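Local coordinates for RV1873 (Mycobacterium tuberculosis, PDB 2JEK), which is a conserved, mostly helical protein of unknown function, folded as a right-handed superhelix, at residues 76-79 with 80-84; 90-93 with 94-97. One frame throughout, in Å; residues are numbered along the deposited sequence.

Both contacts are local, and they follow each other along the chain. Contact 1 lies wholly within helix 74-87. Contact 2 comes after it, in the loop that leaves that helix and in the short helix 93-96. Their centres are about 17 Å apart and their nearest atoms about 6 Å apart, so they do not touch. Contact 1 is nearer the centre of the chain. Both contacts pack on helices 101-115 and 120-129, and Val85 of helix 74-87 itself meets Ile93 and Phe97. The protein belongs to the DUF1810 family. Together the contacts trace one helix and the turn that follows it in a superhelix built of helices and loops, with no strands.

Contact 1: residues 76-79 with 80-84; sequences PRLH and ECTGL
The flat peptide carbonyl of Leu78 is approached by two donors of Thr82, each tilted about 30° off its plane, one to each side. Thr82 N comes to Leu78 O from one face at 2.9 Å. The hydroxyl Thr82 OG1 reaches Leu78 O from the other face at 2.8 Å. The motif is an α-helical turn in which a threonine side chain bonds back to the carbonyl four residues earlier. This turn belongs to helix 74-87 of the superhelix. With chi1 at -60°, OG1 sits beside its own backbone N, which turns it back toward that carbonyl. The buried hydroxyl thus has a partner inside the helix. The flanking residues keep the usual i to i+4 bonds, such as Cys81 N to Arg77 O at 2.8 Å.

Other flat groups meet the surrounding helices. The His79 ring stacks with Phe122, and its ND1 bonds to Asp121. Arg77 makes a cation-pi contact with Tyr21 and bonds through NH1 to Gln17. The Tyr21 hydroxyl bonds to Glu80 OE1. Arg77 and Glu80 therefore share one tyrosine, but Arg77 NE lies 5.6 Å from Glu80 OE1. On the buried side, Leu78 CD1 stands 4.2 Å from Thr82 OG1.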
ATOM      1  N   PRO A  76       1.490   7.555  -9.079  1.00  8.07           N
ATOM      2  CA  PRO A  76       2.689   8.271  -8.632  1.00  8.13           C
ATOM      3  C   PRO A  76       2.783   8.430  -7.115  1.00  8.12           C
ATOM      4  O   PRO A  76       3.878   8.338  -6.554  1.00  8.77           O
ATOM      5  CB  PRO A  76       2.574   9.630  -9.332  1.00  8.81           C
ATOM      6  CG  PRO A  76       1.846   9.287 -10.590  1.00  9.20           C
ATOM      7  CD  PRO A  76       0.790   8.299 -10.143  1.00  9.04           C
ATOM      8  N   ARG A  77       1.653   8.673  -6.453  1.00  7.63           N
ATOM      9  CA  ARG A  77       1.671   8.811  -4.995  1.00  6.98           C
ATOM     10  C   ARG A  77       2.097   7.506  -4.314  1.00  6.94           C
ATOM     11  O   ARG A  77       2.851   7.524  -3.344  1.00  7.72           O
ATOM     12  CB  ARG A  77       0.314   9.277  -4.463  1.00  7.67           C
ATOM     13  CG  ARG A  77       0.086  10.756  -4.616  1.00  7.62           C
ATOM     14  CD  ARG A  77      -1.211  11.155  -3.964  1.00  9.11           C
ATOM     15  NE  ARG A  77      -1.396  12.595  -4.066  1.00 11.28           N
ATOM     16  CZ  ARG A  77      -2.447  13.248  -3.591  1.00 12.18           C
ATOM     17  NH1 ARG A  77      -3.432  12.595  -2.990  1.00 11.15           N
ATOM     18  NH2 ARG A  77      -2.506  14.564  -3.723  1.00 12.20           N
ATOM     19  N   LEU A  78       1.610   6.373  -4.815  1.00  7.04           N
ATOM     20  CA  LEU A  78       1.982   5.086  -4.232  1.00  7.70           C
ATOM     21  C   LEU A  78       3.473   4.813  -4.390  1.00  7.40           C
ATOM     22  O   LEU A  78       4.126   4.309  -3.472  1.00  7.89           O
ATOM     23  CB  LEU A  78       1.132   3.955  -4.819  1.00  7.87           C
ATOM     24  CG  LEU A  78       1.417   2.560  -4.256  1.00  7.82           C
ATOM     25  CD1 LEU A  78       1.140   2.499  -2.753  1.00  8.46           C
ATOM     26  CD2 LEU A  78       0.604   1.497  -4.956  1.00  9.89           C
ATOM     27  N   HIS A  79       4.025   5.171  -5.549  1.00  7.38           N
ATOM     28  CA  HIS A  79       5.463   5.029  -5.736  1.00  7.43           C
ATOM     29  C   HIS A  79       6.221   6.006  -4.836  1.00  8.17           C
ATOM     30  O   HIS A  79       7.272   5.665  -4.271  1.00  9.33           O
ATOM     31  CB  HIS A  79       5.851   5.249  -7.194  1.00  8.52           C
ATOM     32  CG  HIS A  79       5.422   4.143  -8.106  1.00  8.15           C
ATOM     33  ND1 HIS A  79       6.064   2.925  -8.145  1.00 12.24           N
ATOM     34  CD2 HIS A  79       4.450   4.086  -9.044  1.00 11.97           C
ATOM     35  CE1 HIS A  79       5.498   2.160  -9.061  1.00 13.38           C
ATOM     36  NE2 HIS A  79       4.514   2.840  -9.619  1.00 15.29           N
ATOM     37  N   GLU A  80       5.696   7.227  -4.695  1.00  8.86           N
ATOM     38  CA  GLU A  80       6.315   8.189  -3.782  1.00  9.96           C
ATOM     39  C   GLU A  80       6.379   7.638  -2.363  1.00  8.90           C
ATOM     40  O   GLU A  80       7.426   7.678  -1.713  1.00  9.85           O
ATOM     41  CB  GLU A  80       5.557   9.523  -3.792  1.00  9.87           C
ATOM     42  CG  GLU A  80       5.885  10.431  -2.602  1.00 11.32           C
ATOM     43  CD  GLU A  80       5.295  11.820  -2.738  1.00 12.05           C
ATOM     44  OE1 GLU A  80       4.117  11.933  -3.149  1.00 14.13           O
ATOM     45  OE2 GLU A  80       6.006  12.794  -2.409  1.00 16.61           O
ATOM     46  N   CYS A  81       5.261   7.090  -1.893  1.00  7.56           N
ATOM     47  CA  CYS A  81       5.173   6.627  -0.512  1.00  7.94           C
ATOM     48  C   CYS A  81       6.039   5.406  -0.305  1.00  7.69           C
ATOM     49  O   CYS A  81       6.688   5.279   0.719  1.00  8.08           O
ATOM     50  CB  CYS A  81       3.717   6.341  -0.156  1.00  7.92           C
ATOM     51  SG  CYS A  81       2.713   7.836   0.014  1.00  8.02           S
ATOM     52  N   THR A  82       6.046   4.503  -1.278  1.00  7.70           N
ATOM     53  CA  THR A  82       6.913   3.323  -1.220  1.00  7.14           C
ATOM     54  C   THR A  82       8.386   3.742  -1.182  1.00  8.46           C
ATOM     55  O   THR A  82       9.157   3.226  -0.366  1.00  8.96           O
ATOM     56  CB  THR A  82       6.634   2.417  -2.431  1.00  7.89           C
ATOM     57  OG1 THR A  82       5.259   2.016  -2.393  1.00  8.17           O
ATOM     58  CG2 THR A  82       7.527   1.170  -2.440  1.00  7.99           C
ATOM     59  N   GLY A  83       8.754   4.684  -2.053  1.00  9.60           N
ATOM     60  CA  GLY A  83      10.129   5.180  -2.121  1.00 10.51           C
ATOM     61  C   GLY A  83      10.603   5.835  -0.837  1.00 10.18           C
ATOM     62  O   GLY A  83      11.759   5.632  -0.401  1.00 10.30           O
ATOM     63  N   LEU A  84       9.714   6.604  -0.201  1.00 10.25           N
ATOM     64  CA  LEU A  84      10.028   7.223   1.095  1.00  9.67           C
ATOM     65  C   LEU A  84      10.343   6.181   2.164  1.00 10.40           C
ATOM     66  O   LEU A  84      11.288   6.342   2.943  1.00 11.09           O
ATOM     67  CB  LEU A  84       8.893   8.147   1.559  1.00 10.22           C
ATOM     68  CG  LEU A  84       8.718   9.421   0.733  1.00 12.13           C
ATOM     69  CD1 LEU A  84       7.432  10.136   1.132  1.00 13.40           C
ATOM     70  CD2 LEU A  84       9.942  10.327   0.897  1.00 13.32           C
TER

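Contact 2: residues 90-93 with 94-97; sequences GRSI and EEIF
Ser92 and Glu95 meet where the chain turns into the short, weakly bonded helix 93-96. Glu95 reaches back with an extended chain beyond CG, and its OE1 accepts the backbone N-H of Ser92 at 2.9 Å. The bond is fairly straight, 161° at the hydrogen, and uses the anti lone pair of OE1. In return, Glu95 N bonds to Ser92 O, three residues back, at 3.0 Å, from above the carbonyl plane. This helix-entry turn thus ties Ser92 and Glu95 through both backbone and side chain. A water ties Gly90 O to Glu95 OE1 as well.

Glu94 takes a different course. Its chain bends at chi2 (95°) and lies across Ile93 at about a right angle. Glu94 CD comes within 3.9 Å of Ile93 CG2. A second water joins Ser92 OG to Glu94 OE1.

The apolar side chains gather on the buried side. Ile93 has CG1 anti to the backbone N (chi1 -158°) and sends CD1 to the edge of the Phe97 ring, near its plane, 3.7 Å from Phe97 CD2. Ile93 CD1 also lies 4.2 Å from Ile96 CD1. The backbone pairs Ile93 with Phe97 too, with Phe97 N bonded to Ile93 O at 2.8 Å. Around the turn, Ile93 and Phe97 rest on Leu105 of helix 101-115 and Val85 of helix 74-87, while Ile93 and Ile96 meet Tyr129 of helix 120-129.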
ATOM      1  N   GLY A  90      18.188   2.411   9.165  1.00 17.79           N
ATOM      2  CA  GLY A  90      18.405   1.997  10.548  1.00 18.54           C
ATOM      3  C   GLY A  90      17.188   1.550  11.324  1.00 19.34           C
ATOM      4  O   GLY A  90      17.301   1.185  12.496  1.00 19.88           O
ATOM      5  N   ARG A  91      16.022   1.565  10.683  1.00 19.41           N
ATOM      6  CA  ARG A  91      14.786   1.200  11.369  1.00 19.27           C
ATOM      7  C   ARG A  91      14.151  -0.043  10.768  1.00 18.17           C
ATOM      8  O   ARG A  91      14.108  -0.193   9.542  1.00 17.95           O
ATOM      9  CB  ARG A  91      13.794   2.362  11.341  1.00 19.38           C
ATOM     10  CG  ARG A  91      14.195   3.551  12.197  1.00 22.58           C
ATOM     11  CD  ARG A  91      13.055   4.542  12.293  1.00 27.40           C
ATOM     12  NE  ARG A  91      13.520   5.867  12.692  1.00 31.67           N
ATOM     13  CZ  ARG A  91      12.720   6.857  13.080  1.00 36.19           C
ATOM     14  NH1 ARG A  91      11.404   6.673  13.133  1.00 37.33           N
ATOM     15  NH2 ARG A  91      13.240   8.031  13.430  1.00 36.65           N
ATOM     16  N   SER A  92      13.661  -0.933  11.629  1.00 17.48           N
ATOM     17  CA  SER A  92      12.893  -2.078  11.178  1.00 16.97           C
ATOM     18  C   SER A  92      11.518  -1.565  10.777  1.00 15.08           C
ATOM     19  O   SER A  92      11.110  -0.466  11.165  1.00 13.56           O
ATOM     20  CB  SER A  92      12.760  -3.127  12.279  1.00 18.16           C
ATOM     21  OG  SER A  92      11.906  -2.657  13.309  1.00 21.41           O
ATOM     22  N   ILE A  93      10.794  -2.360  10.002  1.00 13.59           N
ATOM     23  CA  ILE A  93       9.524  -1.884   9.493  1.00 12.83           C
ATOM     24  C   ILE A  93       8.526  -1.634  10.631  1.00 13.56           C
ATOM     25  O   ILE A  93       7.683  -0.746  10.522  1.00 13.68           O
ATOM     26  CB  ILE A  93       8.957  -2.832   8.412  1.00 11.81           C
ATOM     27  CG1 ILE A  93       7.937  -2.101   7.512  1.00 11.21           C
ATOM     28  CG2 ILE A  93       8.411  -4.108   9.031  1.00 12.62           C
ATOM     29  CD1 ILE A  93       8.491  -0.894   6.761  1.00 10.66           C
ATOM     30  N   GLU A  94       8.653  -2.384  11.732  1.00 13.40           N
ATOM     31  CA  GLU A  94       7.742  -2.227  12.877  1.00 15.46           C
ATOM     32  C   GLU A  94       8.013  -0.949  13.658  1.00 15.19           C
ATOM     33  O   GLU A  94       7.161  -0.490  14.427  1.00 15.49           O
ATOM     34  CB  GLU A  94       7.796  -3.439  13.812  1.00 15.85           C
ATOM     35  CG  GLU A  94       7.442  -4.764  13.150  1.00 21.78           C
ATOM     36  CD  GLU A  94       8.665  -5.539  12.664  1.00 28.42           C
ATOM     37  OE1 GLU A  94       9.733  -4.922  12.415  1.00 25.43           O
ATOM     38  OE2 GLU A  94       8.548  -6.777  12.524  1.00 29.39           O
ATOM     39  N   GLU A  95       9.188  -0.368  13.443  1.00 14.29           N
ATOM     40  CA  GLU A  95       9.512   0.931  14.017  1.00 15.46           C
ATOM     41  C   GLU A  95       8.922   2.079  13.197  1.00 15.14           C
ATOM     42  O   GLU A  95       8.666   3.159  13.730  1.00 16.87           O
ATOM     43  CB  GLU A  95      11.029   1.083  14.173  1.00 15.25           C
ATOM     44  CG  GLU A  95      11.583   0.185  15.283  1.00 16.02           C
ATOM     45  CD  GLU A  95      13.096   0.200  15.393  1.00 18.09           C
ATOM     46  OE1 GLU A  95      13.787  -0.047  14.386  1.00 18.36           O
ATOM     47  OE2 GLU A  95      13.592   0.409  16.516  1.00 22.75           O
ATOM     48  N   ILE A  96       8.696   1.839  11.905  1.00 12.70           N
ATOM     49  CA  ILE A  96       8.121   2.858  11.025  1.00 11.89           C
ATOM     50  C   ILE A  96       6.592   2.747  11.032  1.00 11.23           C
ATOM     51  O   ILE A  96       5.886   3.765  11.128  1.00 12.42           O
ATOM     52  CB  ILE A  96       8.649   2.716   9.563  1.00 10.77           C
ATOM     53  CG1 ILE A  96      10.186   2.769   9.534  1.00 11.42           C
ATOM     54  CG2 ILE A  96       8.048   3.815   8.669  1.00 11.19           C
ATOM     55  CD1 ILE A  96      10.802   2.315   8.209  1.00 12.68           C
ATOM     56  N   PHE A  97       6.110   1.508  10.925  1.00 10.34           N
ATOM     57  CA  PHE A  97       4.682   1.184  10.905  1.00 11.28           C
ATOM     58  C   PHE A  97       4.390   0.242  12.065  1.00 13.42           C
ATOM     59  O   PHE A  97       4.704  -0.946  11.990  1.00 15.18           O
ATOM     60  CB  PHE A  97       4.301   0.462   9.604  1.00 10.56           C
ATOM     61  CG  PHE A  97       4.427   1.305   8.380  1.00  8.07           C
ATOM     62  CD1 PHE A  97       3.353   2.055   7.911  1.00  9.32           C
ATOM     63  CD2 PHE A  97       5.624   1.337   7.688  1.00  8.80           C
ATOM     64  CE1 PHE A  97       3.485   2.838   6.776  1.00 10.45           C
ATOM     65  CE2 PHE A  97       5.755   2.102   6.555  1.00  8.94           C
ATOM     66  CZ  PHE A  97       4.694   2.854   6.096  1.00  8.52           C
TER
HETATM   67  O   HOH W   1      16.630  -0.594  14.677  1.00 36.18           O
HETATM   68  O   HOH W   2      11.365  -4.541  15.035  1.00 38.80           O